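Local coordinates for structure-specific endonuclease subunit SLX1 (Candida glabrata, PDB 4XLG), which probably serves as the catalytic subunit of the SLX1-SLX4 endonuclease, nicking branched DNA close to its junctions during repair and recombination, at residues D9-Y14 with I27-N32; I65-P70 with D127-F132; F133-E138 with V161-D166. The protein carries 1 engineered substitution. All coordinates share one frame; numbering follows the deposited sequence.

Overall arrangement
All three contacts belong to one mixed sheet and follow one another along the chain. Contact 1 pairs the hairpin strands 12-18 and 25-30 at one side of the sheet. Contact 2 pairs strand 60-67, the neighbour of 12-18, with strand 129-132; its centre is about 9 Å from that of contact 1, with the backbone pair Cys13 N and Val66 O joining them. Contact 3, about 13 Å from contact 2 and 17 Å from contact 1 between centres, sits where helix 135-143 meets strand 160-168 at the other side of the sheet. The GIY-YIG hairpin is thus tied, through strand 60-67, to the beta-alpha-beta unit of strand 129-132, helix 135-143 and strand 160-168.

Contact 1: D9-Y14 with I27-N32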
loop_
_atom_site.group_PDB
_atom_site.type_symbol
_atom_site.label_atom_id
_atom_site.label_comp_id
_atom_site.label_asym_id
_atom_site.label_seq_id
_atom_site.Cartn_x
_atom_site.Cartn_y
_atom_site.Cartn_z
ATOM N N ASP B 9 -0.926 9.897 1.633
ATOM C CA ASP B 9 0.413 10.173 2.139
ATOM C C ASP B 9 0.864 9.076 3.083
ATOM O O ASP B 9 2.021 8.698 3.087
ATOM C CB ASP B 9 0.439 11.547 2.876
ATOM C CG ASP B 9 0.012 12.687 1.958
ATOM O OD1 ASP B 9 0.179 12.597 0.698
ATOM O OD2 ASP B 9 -0.548 13.665 2.454
ATOM N N PHE B 10 -0.040 8.648 3.952
ATOM C CA PHE B 10 0.220 7.537 4.846
ATOM C C PHE B 10 -1.063 6.798 5.113
ATOM O O PHE B 10 -2.072 7.417 5.433
ATOM C CB PHE B 10 0.809 8.046 6.200
ATOM C CG PHE B 10 1.254 6.895 7.115
ATOM C CD1 PHE B 10 0.350 6.229 7.954
ATOM C CD2 PHE B 10 2.559 6.459 7.036
ATOM C CE1 PHE B 10 0.775 5.101 8.761
ATOM C CE2 PHE B 10 3.027 5.361 7.860
ATOM C CZ PHE B 10 2.126 4.697 8.711
ATOM N N TYR B 11 -1.058 5.470 4.977
ATOM C CA TYR B 11 -2.241 4.739 5.431
ATOM C C TYR B 11 -1.668 3.396 5.864
ATOM O O TYR B 11 -0.973 2.731 5.065
ATOM C CB TYR B 11 -3.321 4.583 4.308
ATOM C CG TYR B 11 -4.725 4.691 4.898
ATOM C CD1 TYR B 11 -5.244 3.639 5.741
ATOM C CD2 TYR B 11 -5.476 5.835 4.724
ATOM C CE1 TYR B 11 -6.521 3.780 6.340
ATOM C CE2 TYR B 11 -6.734 5.972 5.294
ATOM C CZ TYR B 11 -7.220 4.946 6.115
ATOM O OH TYR B 11 -8.467 5.124 6.677
ATOM N N GLY B 12 -1.957 2.980 7.098
ATOM C CA GLY B 12 -1.286 1.786 7.581
ATOM C C GLY B 12 -2.275 0.914 8.344
ATOM O O GLY B 12 -3.270 1.396 8.896
ATOM N N CYS B 13 -1.980 -0.381 8.341
ATOM C CA CYS B 13 -2.710 -1.369 9.154
ATOM C C CYS B 13 -1.796 -1.785 10.295
ATOM O O CYS B 13 -0.722 -2.318 10.043
ATOM C CB CYS B 13 -3.052 -2.631 8.362
ATOM S SG CYS B 13 -4.313 -2.431 7.114
ATOM N N TYR B 14 -2.254 -1.582 11.529
ATOM C CA TYR B 14 -1.398 -1.740 12.709
ATOM C C TYR B 14 -1.840 -2.880 13.570
ATOM O O TYR B 14 -3.008 -3.293 13.589
ATOM C CB TYR B 14 -1.365 -0.448 13.562
ATOM C CG TYR B 14 -2.779 0.053 13.973
ATOM C CD1 TYR B 14 -3.398 -0.398 15.156
ATOM C CD2 TYR B 14 -3.492 0.968 13.138
ATOM C CE1 TYR B 14 -4.668 0.059 15.526
ATOM C CE2 TYR B 14 -4.759 1.465 13.517
ATOM C CZ TYR B 14 -5.329 0.970 14.736
ATOM O OH TYR B 14 -6.563 1.410 15.086
ATOM N N ILE B 27 -6.279 -5.129 15.925
ATOM C CA ILE B 27 -5.814 -4.736 14.582
ATOM C C ILE B 27 -6.694 -3.628 14.019
ATOM O O ILE B 27 -7.949 -3.742 14.089
ATOM C CB ILE B 27 -5.883 -5.966 13.624
ATOM C CG1 ILE B 27 -4.794 -6.973 14.031
ATOM C CG2 ILE B 27 -5.671 -5.535 12.102
ATOM C CD1 ILE B 27 -5.081 -8.397 13.409
ATOM N N GLY B 28 -6.098 -2.568 13.448
ATOM C CA GLY B 28 -6.962 -1.562 12.802
ATOM C C GLY B 28 -6.200 -0.902 11.668
ATOM O O GLY B 28 -5.118 -1.352 11.302
ATOM N N SER B 29 -6.786 0.140 11.066
ATOM C CA SER B 29 -6.087 0.830 9.986
ATOM C C SER B 29 -6.316 2.309 10.174
ATOM O O SER B 29 -7.339 2.721 10.752
ATOM C CB SER B 29 -6.589 0.379 8.586
ATOM O OG SER B 29 -7.987 0.577 8.429
ATOM N N THR B 30 -5.364 3.105 9.696
ATOM C CA THR B 30 -5.441 4.555 9.957
ATOM C C THR B 30 -4.539 5.371 9.021
ATOM O O THR B 30 -3.468 4.912 8.661
ATOM C CB THR B 30 -4.997 4.886 11.456
ATOM O OG1 THR B 30 -5.162 6.291 11.714
ATOM C CG2 THR B 30 -3.542 4.450 11.739
ATOM N N PRO B 31 -4.927 6.617 8.776
ATOM C CA PRO B 31 -4.005 7.539 8.078
ATOM C C PRO B 31 -3.066 8.271 9.067
ATOM O O PRO B 31 -2.186 9.003 8.606
ATOM C CB PRO B 31 -4.959 8.556 7.404
ATOM C CG PRO B 31 -6.095 8.666 8.392
ATOM C CD PRO B 31 -6.295 7.180 8.910
ATOM N N ASN B 32 -3.283 8.136 10.385
ATOM C CA ASN B 32 -2.469 8.835 11.369
ATOM C C ASN B 32 -2.364 7.926 12.600
ATOM O O ASN B 32 -3.226 7.964 13.471
ATOM C CB ASN B 32 -3.065 10.197 11.760
ATOM C CG ASN B 32 -2.198 10.960 12.754
ATOM O OD1 ASN B 32 -1.367 10.374 13.458
ATOM N ND2 ASN B 32 -2.413 12.257 12.837
HETATM O O HOH W 1 -9.346 3.069 8.095
#
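Gly12 and Thr30 form one antiparallel hydrogen-bonded pair and Tyr14 and Gly28 the next, with Cys13 and Ser29 as the non-hydrogen-bonded pair between them, the strand axes 4.6 Å apart at 157°. Thr30 N reaches Gly12 O at 2.8 Å, and the longest of the four backbone bonds is Gly28 N to Tyr14 O at 3.2 Å. Tyr14 lies on the same face of the hairpin as Thr30; with chi1 at 54°, its CG stands between the backbone N and the carbonyl carbon, which folds the ring back across the partner strand. One ring face then settles on the backbone of Gly28, whose CA lies 3.9 Å from the ring centroid in a CH-pi contact. No side chain on Gly28 stands in the way. Thr30 CG2 adds a methyl 3.7 Å from Tyr14 CE2. Past the end of the paired strands, Tyr11 lies alongside Pro31, with Pro31 N over the centre of its ring and Pro31 CD 3.7 Å from CZ. A water at the ring edge links Tyr11 OH, at 2.6 Å, to Ser29 OG, to which it donates; Ser29 OG is also bonded to Gln79. Thr30 OG1 accepts from Asn32 N, an ST turn that leads the chain into helix 33-41. Gly12-Cys13-Tyr14 fits the first half of the GIY-YIG signature, and Ile27-Gly28 the end of the second. Tyr14 OH is hydrogen-bonded to His40 and Arg36, so the Gly28 platform and these two polar partners together fix a phenol that probably belongs to the nuclease active site.

Contact 2: I65-P70 with D127-F132; sequences IVYGFP and DLTLHF
Leu128 packs snugly on Phe69: methyl CD2 sits over the centre of the phenyl ring, 3.8 Å from its centroid, while CD1 reaches the rim at CE1. The same leucine presses CD2 to 3.5 Å from Tyr67 O, and its CB touches Val66 CG1. Val66 divides its work between two neighbours, since its other methyl, CG2, meets Leu130 CD1 at 3.8 Å. Val66, Phe69, Leu128 and Leu130 are all buried. Beyond Leu128, strands 65-67 and 129-132 run antiparallel, with four backbone bonds closing the pairs Ile65-His131 and Tyr67-Thr129; the N-H of Thr129 bonds to Tyr67 O almost straight (177°). The solvent side is at Tyr67, on the opposite face of the sheet, and at Gly68 next to it, both partly exposed. The side chains of Tyr67 and Thr129 point the same way: Thr129 CB lies over one face of the ring, offset toward its rim, and CG2 comes to 3.4 Å from Tyr67 CE1; His131 CB is at the ring edge. Ile65 CG2 and His131 CB only brush, at 4.1 Å. The imidazole turns to the next strand instead, its ND1 bonded to Ser162 and its NE2 to Ser164, and Leu193 of helix 176-213 touches this face at Ile65, Tyr67 and His131. By its pairing with strand 60-67, strand 129-132 extends the three antiparallel strands that form the core sheet of a GIY-YIG nuclease domain.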
loop_
_atom_site.group_PDB
_atom_site.type_symbol
_atom_site.label_atom_id
_atom_site.label_comp_id
_atom_site.label_asym_id
_atom_site.label_seq_id
_atom_site.Cartn_x
_atom_site.Cartn_y
_atom_site.Cartn_z
ATOM N N ILE B 65 3.381 -2.041 12.014
ATOM C CA ILE B 65 2.390 -1.432 11.135
ATOM C C ILE B 65 2.836 -1.756 9.687
ATOM O O ILE B 65 4.038 -1.759 9.388
ATOM C CB ILE B 65 2.235 0.101 11.384
ATOM C CG1 ILE B 65 1.040 0.669 10.562
ATOM C CG2 ILE B 65 3.572 0.891 11.090
ATOM C CD1 ILE B 65 0.685 2.120 11.130
ATOM N N VAL B 66 1.864 -2.071 8.845
ATOM C CA VAL B 66 2.088 -2.310 7.419
ATOM C C VAL B 66 1.573 -1.063 6.745
ATOM O O VAL B 66 0.411 -0.692 6.969
ATOM C CB VAL B 66 1.308 -3.532 6.931
ATOM C CG1 VAL B 66 1.429 -3.749 5.361
ATOM C CG2 VAL B 66 1.774 -4.823 7.715
ATOM N N TYR B 67 2.408 -0.397 5.947
ATOM C CA TYR B 67 1.904 0.830 5.322
ATOM C C TYR B 67 2.370 0.870 3.857
ATOM O O TYR B 67 2.986 -0.091 3.365
ATOM C CB TYR B 67 2.354 2.081 6.121
ATOM C CG TYR B 67 3.856 2.342 6.140
ATOM C CD1 TYR B 67 4.706 1.645 7.011
ATOM C CD2 TYR B 67 4.415 3.325 5.296
ATOM C CE1 TYR B 67 6.073 1.896 7.037
ATOM C CE2 TYR B 67 5.801 3.580 5.326
ATOM C CZ TYR B 67 6.612 2.866 6.217
ATOM O OH TYR B 67 7.965 3.118 6.225
ATOM N N GLY B 68 1.992 1.920 3.158
ATOM C CA GLY B 68 2.267 2.007 1.707
ATOM C C GLY B 68 1.037 1.673 0.871
ATOM O O GLY B 68 1.157 1.497 -0.353
ATOM N N PHE B 69 -0.148 1.567 1.498
ATOM C CA PHE B 69 -1.359 1.201 0.753
ATOM C C PHE B 69 -1.762 2.261 -0.262
ATOM O O PHE B 69 -1.643 3.445 0.015
ATOM C CB PHE B 69 -2.522 0.967 1.713
ATOM C CG PHE B 69 -2.349 -0.306 2.521
ATOM C CD1 PHE B 69 -2.653 -1.528 1.932
ATOM C CD2 PHE B 69 -1.822 -0.278 3.805
ATOM C CE1 PHE B 69 -2.467 -2.734 2.618
ATOM C CE2 PHE B 69 -1.642 -1.476 4.510
ATOM C CZ PHE B 69 -1.976 -2.714 3.920
ATOM N N PRO B 70 -2.227 1.819 -1.434
ATOM C CA PRO B 70 -2.541 2.780 -2.493
ATOM C C PRO B 70 -3.868 3.497 -2.225
ATOM O O PRO B 70 -4.202 4.442 -2.939
ATOM C CB PRO B 70 -2.631 1.907 -3.763
ATOM C CG PRO B 70 -2.922 0.471 -3.251
ATOM C CD PRO B 70 -2.146 0.425 -1.922
ATOM N N ASP B 127 3.721 -3.414 -3.119
ATOM C CA ASP B 127 5.098 -3.264 -2.556
ATOM C C ASP B 127 5.053 -2.602 -1.175
ATOM O O ASP B 127 5.727 -1.574 -0.911
ATOM C CB ASP B 127 6.009 -2.428 -3.477
ATOM C CG ASP B 127 6.335 -3.147 -4.787
ATOM O OD1 ASP B 127 6.386 -4.404 -4.811
ATOM O OD2 ASP B 127 6.489 -2.450 -5.808
ATOM N N LEU B 128 4.260 -3.200 -0.277
ATOM C CA LEU B 128 4.034 -2.641 1.056
ATOM C C LEU B 128 5.288 -2.661 1.910
ATOM O O LEU B 128 6.264 -3.372 1.618
ATOM C CB LEU B 128 2.907 -3.428 1.763
ATOM C CG LEU B 128 1.584 -3.355 0.945
ATOM C CD1 LEU B 128 0.617 -4.371 1.486
ATOM C CD2 LEU B 128 0.994 -1.881 1.072
ATOM N N THR B 129 5.243 -1.884 2.990
ATOM C CA THR B 129 6.333 -1.899 3.951
ATOM C C THR B 129 5.816 -2.444 5.270
ATOM O O THR B 129 4.813 -1.933 5.796
ATOM C CB THR B 129 6.920 -0.477 4.167
ATOM O OG1 THR B 129 7.562 -0.064 2.940
ATOM C CG2 THR B 129 7.970 -0.437 5.346
ATOM N N LEU B 130 6.511 -3.449 5.809
ATOM C CA LEU B 130 6.182 -3.990 7.134
ATOM C C LEU B 130 7.201 -3.380 8.131
ATOM O O LEU B 130 8.400 -3.638 8.029
ATOM C CB LEU B 130 6.274 -5.535 7.109
ATOM C CG LEU B 130 6.327 -6.214 8.489
ATOM C CD1 LEU B 130 5.064 -5.882 9.303
ATOM C CD2 LEU B 130 6.502 -7.724 8.209
ATOM N N HIS B 131 6.713 -2.600 9.092
ATOM C CA HIS B 131 7.611 -1.906 10.018
ATOM C C HIS B 131 7.364 -2.404 11.445
ATOM O O HIS B 131 6.201 -2.368 11.902
ATOM C CB HIS B 131 7.351 -0.393 10.021
ATOM C CG HIS B 131 8.267 0.332 10.967
ATOM N ND1 HIS B 131 9.556 0.695 10.628
ATOM C CD2 HIS B 131 8.117 0.664 12.283
ATOM C CE1 HIS B 131 10.157 1.233 11.676
ATOM N NE2 HIS B 131 9.296 1.246 12.686
ATOM N N PHE B 132 8.435 -2.806 12.141
ATOM C CA PHE B 132 8.334 -3.185 13.571
ATOM C C PHE B 132 8.826 -2.101 14.517
ATOM O O PHE B 132 9.876 -1.497 14.286
ATOM C CB PHE B 132 9.167 -4.472 13.835
ATOM C CG PHE B 132 8.586 -5.648 13.146
ATOM C CD1 PHE B 132 7.516 -6.330 13.743
ATOM C CD2 PHE B 132 9.055 -6.063 11.905
ATOM C CE1 PHE B 132 6.914 -7.442 13.112
ATOM C CE2 PHE B 132 8.497 -7.212 11.261
ATOM C CZ PHE B 132 7.408 -7.895 11.855
#

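Contact 3: F133-E138 with V161-D166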
loop_
_atom_site.group_PDB
_atom_site.type_symbol
_atom_site.label_atom_id
_atom_site.label_comp_id
_atom_site.label_asym_id
_atom_site.label_seq_id
_atom_site.Cartn_x
_atom_site.Cartn_y
_atom_site.Cartn_z
ATOM N N PHE B 133 8.059 -1.856 15.574
ATOM C CA PHE B 133 8.459 -0.925 16.616
ATOM C C PHE B 133 9.038 -1.662 17.795
ATOM O O PHE B 133 9.538 -1.053 18.769
ATOM C CB PHE B 133 7.259 -0.134 17.099
ATOM C CG PHE B 133 6.615 0.687 16.015
ATOM C CD1 PHE B 133 7.246 1.888 15.584
ATOM C CD2 PHE B 133 5.407 0.272 15.426
ATOM C CE1 PHE B 133 6.638 2.676 14.586
ATOM C CE2 PHE B 133 4.773 1.060 14.419
ATOM C CZ PHE B 133 5.393 2.272 14.004
ATOM N N ASN B 134 8.926 -2.981 17.731
ATOM C CA ASN B 134 9.435 -3.826 18.829
ATOM C C ASN B 134 10.283 -4.924 18.223
ATOM O O ASN B 134 9.819 -5.652 17.327
ATOM C CB ASN B 134 8.275 -4.433 19.663
ATOM C CG ASN B 134 8.789 -5.235 20.879
ATOM O OD1 ASN B 134 9.392 -6.301 20.715
ATOM N ND2 ASN B 134 8.582 -4.696 22.104
ATOM N N GLN B 135 11.529 -5.024 18.660
ATOM C CA GLN B 135 12.485 -5.964 18.080
ATOM C C GLN B 135 12.181 -7.424 18.447
ATOM O O GLN B 135 12.480 -8.333 17.667
ATOM C CB GLN B 135 13.915 -5.610 18.524
ATOM C CG GLN B 135 15.008 -6.586 18.042
ATOM C CD GLN B 135 15.288 -7.717 19.024
ATOM O OE1 GLN B 135 15.202 -7.540 20.240
ATOM N NE2 GLN B 135 15.621 -8.891 18.494
ATOM N N LYS B 136 11.652 -7.663 19.662
ATOM C CA LYS B 136 11.285 -9.033 20.006
ATOM C C LYS B 136 10.135 -9.518 19.120
ATOM O O LYS B 136 10.106 -10.714 18.739
ATOM C CB LYS B 136 10.914 -9.183 21.494
ATOM C CG LYS B 136 12.121 -8.995 22.391
ATOM C CD LYS B 136 13.090 -10.188 22.259
ATOM C CE LYS B 136 14.384 -9.951 23.015
ATOM N NZ LYS B 136 15.316 -11.150 22.933
ATOM N N VAL B 137 9.215 -8.621 18.776
ATOM C CA VAL B 137 8.125 -8.978 17.871
ATOM C C VAL B 137 8.699 -9.236 16.468
ATOM O O VAL B 137 8.331 -10.221 15.783
ATOM C CB VAL B 137 7.041 -7.863 17.830
ATOM C CG1 VAL B 137 6.004 -8.134 16.698
ATOM C CG2 VAL B 137 6.323 -7.776 19.229
ATOM N N GLU B 138 9.596 -8.355 16.024
ATOM C CA GLU B 138 10.280 -8.580 14.728
ATOM C C GLU B 138 10.997 -9.966 14.673
ATOM O O GLU B 138 10.981 -10.663 13.632
ATOM C CB GLU B 138 11.303 -7.443 14.467
ATOM C CG GLU B 138 12.017 -7.564 13.121
ATOM C CD GLU B 138 13.456 -8.040 13.230
ATOM O OE1 GLU B 138 14.009 -8.108 14.353
ATOM O OE2 GLU B 138 14.037 -8.362 12.176
ATOM N N VAL B 161 10.910 -4.674 4.740
ATOM C CA VAL B 161 10.784 -4.863 6.210
ATOM C C VAL B 161 11.726 -3.897 6.909
ATOM O O VAL B 161 12.909 -3.792 6.516
ATOM C CB VAL B 161 11.094 -6.335 6.651
ATOM C CG1 VAL B 161 10.801 -6.468 8.155
ATOM C CG2 VAL B 161 10.183 -7.267 5.883
ATOM N N SER B 162 11.232 -3.185 7.925
ATOM C CA SER B 162 12.096 -2.252 8.634
ATOM C C SER B 162 11.857 -2.387 10.135
ATOM O O SER B 162 10.841 -2.942 10.572
ATOM C CB SER B 162 11.883 -0.803 8.153
ATOM O OG SER B 162 10.507 -0.445 8.189
ATOM N N LEU B 163 12.821 -1.869 10.895
ATOM C CA LEU B 163 12.784 -1.966 12.366
ATOM C C LEU B 163 13.217 -0.622 12.920
ATOM O O LEU B 163 14.250 -0.064 12.478
ATOM C CB LEU B 163 13.726 -3.083 12.871
ATOM C CG LEU B 163 13.892 -3.164 14.402
ATOM C CD1 LEU B 163 12.621 -3.706 15.051
ATOM C CD2 LEU B 163 15.119 -4.096 14.742
ATOM N N SER B 164 12.437 -0.086 13.850
ATOM C CA SER B 164 12.763 1.222 14.413
ATOM C C SER B 164 14.151 1.275 15.004
ATOM O O SER B 164 14.565 0.352 15.681
ATOM C CB SER B 164 11.770 1.589 15.516
ATOM O OG SER B 164 10.573 2.103 14.985
ATOM N N GLN B 165 14.856 2.367 14.755
ATOM C CA GLN B 165 16.035 2.645 15.557
ATOM C C GLN B 165 15.537 2.749 17.008
ATOM O O GLN B 165 14.497 3.381 17.269
ATOM C CB GLN B 165 16.700 3.938 15.099
ATOM C CG GLN B 165 17.903 4.317 15.931
ATOM C CD GLN B 165 18.791 5.263 15.161
ATOM O OE1 GLN B 165 18.319 6.280 14.645
ATOM N NE2 GLN B 165 20.069 4.913 15.026
ATOM N N ASP B 166 16.256 2.145 17.943
ATOM C CA ASP B 166 15.835 2.157 19.360
ATOM C C ASP B 166 14.479 1.468 19.603
ATOM O O ASP B 166 13.767 1.802 20.543
ATOM C CB ASP B 166 15.762 3.592 19.901
ATOM C CG ASP B 166 17.069 4.338 19.762
ATOM O OD1 ASP B 166 18.157 3.732 19.949
ATOM O OD2 ASP B 166 16.979 5.544 19.440
#
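Leu163 turns its CG to the far side from its backbone N (chi1 173°), and with chi2 at 72° both methyls face the start of helix 135-143. CD1 lands 3.8 Å from Gln135 CA and 4.0 Å from Glu138 CB, so it bears on the first turn of the helix from the strand side. CD2 lies beside Gln135 CG at 4.1 Å, where the two side chains pass at a slant; Glu138 crosses the leucine at about a right angle. The chain of Glu138 bends at chi2, and its OE2 forms a salt bridge with Lys142. Strand 129-132, helix 135-143 and strand 160-168 make a beta-alpha-beta crossover, the two strands lying parallel and adjacent in the sheet, and Leu163 is a point where the connecting helix rests on the second strand. Asn134 is the N-cap of that helix: its OD1 accepts from Val137 N at 3.0 Å, and more weakly from Lys136 N, while its ND2 is held by Glu61 and by Thr169 O. Phe133 sits at the corner just before the helix, and Ser164 OG, the partner of His131, approaches its ring obliquely, 3.4 Å from CD1. The ring packs against Leu189, Val190 and Leu193 of helix 176-213.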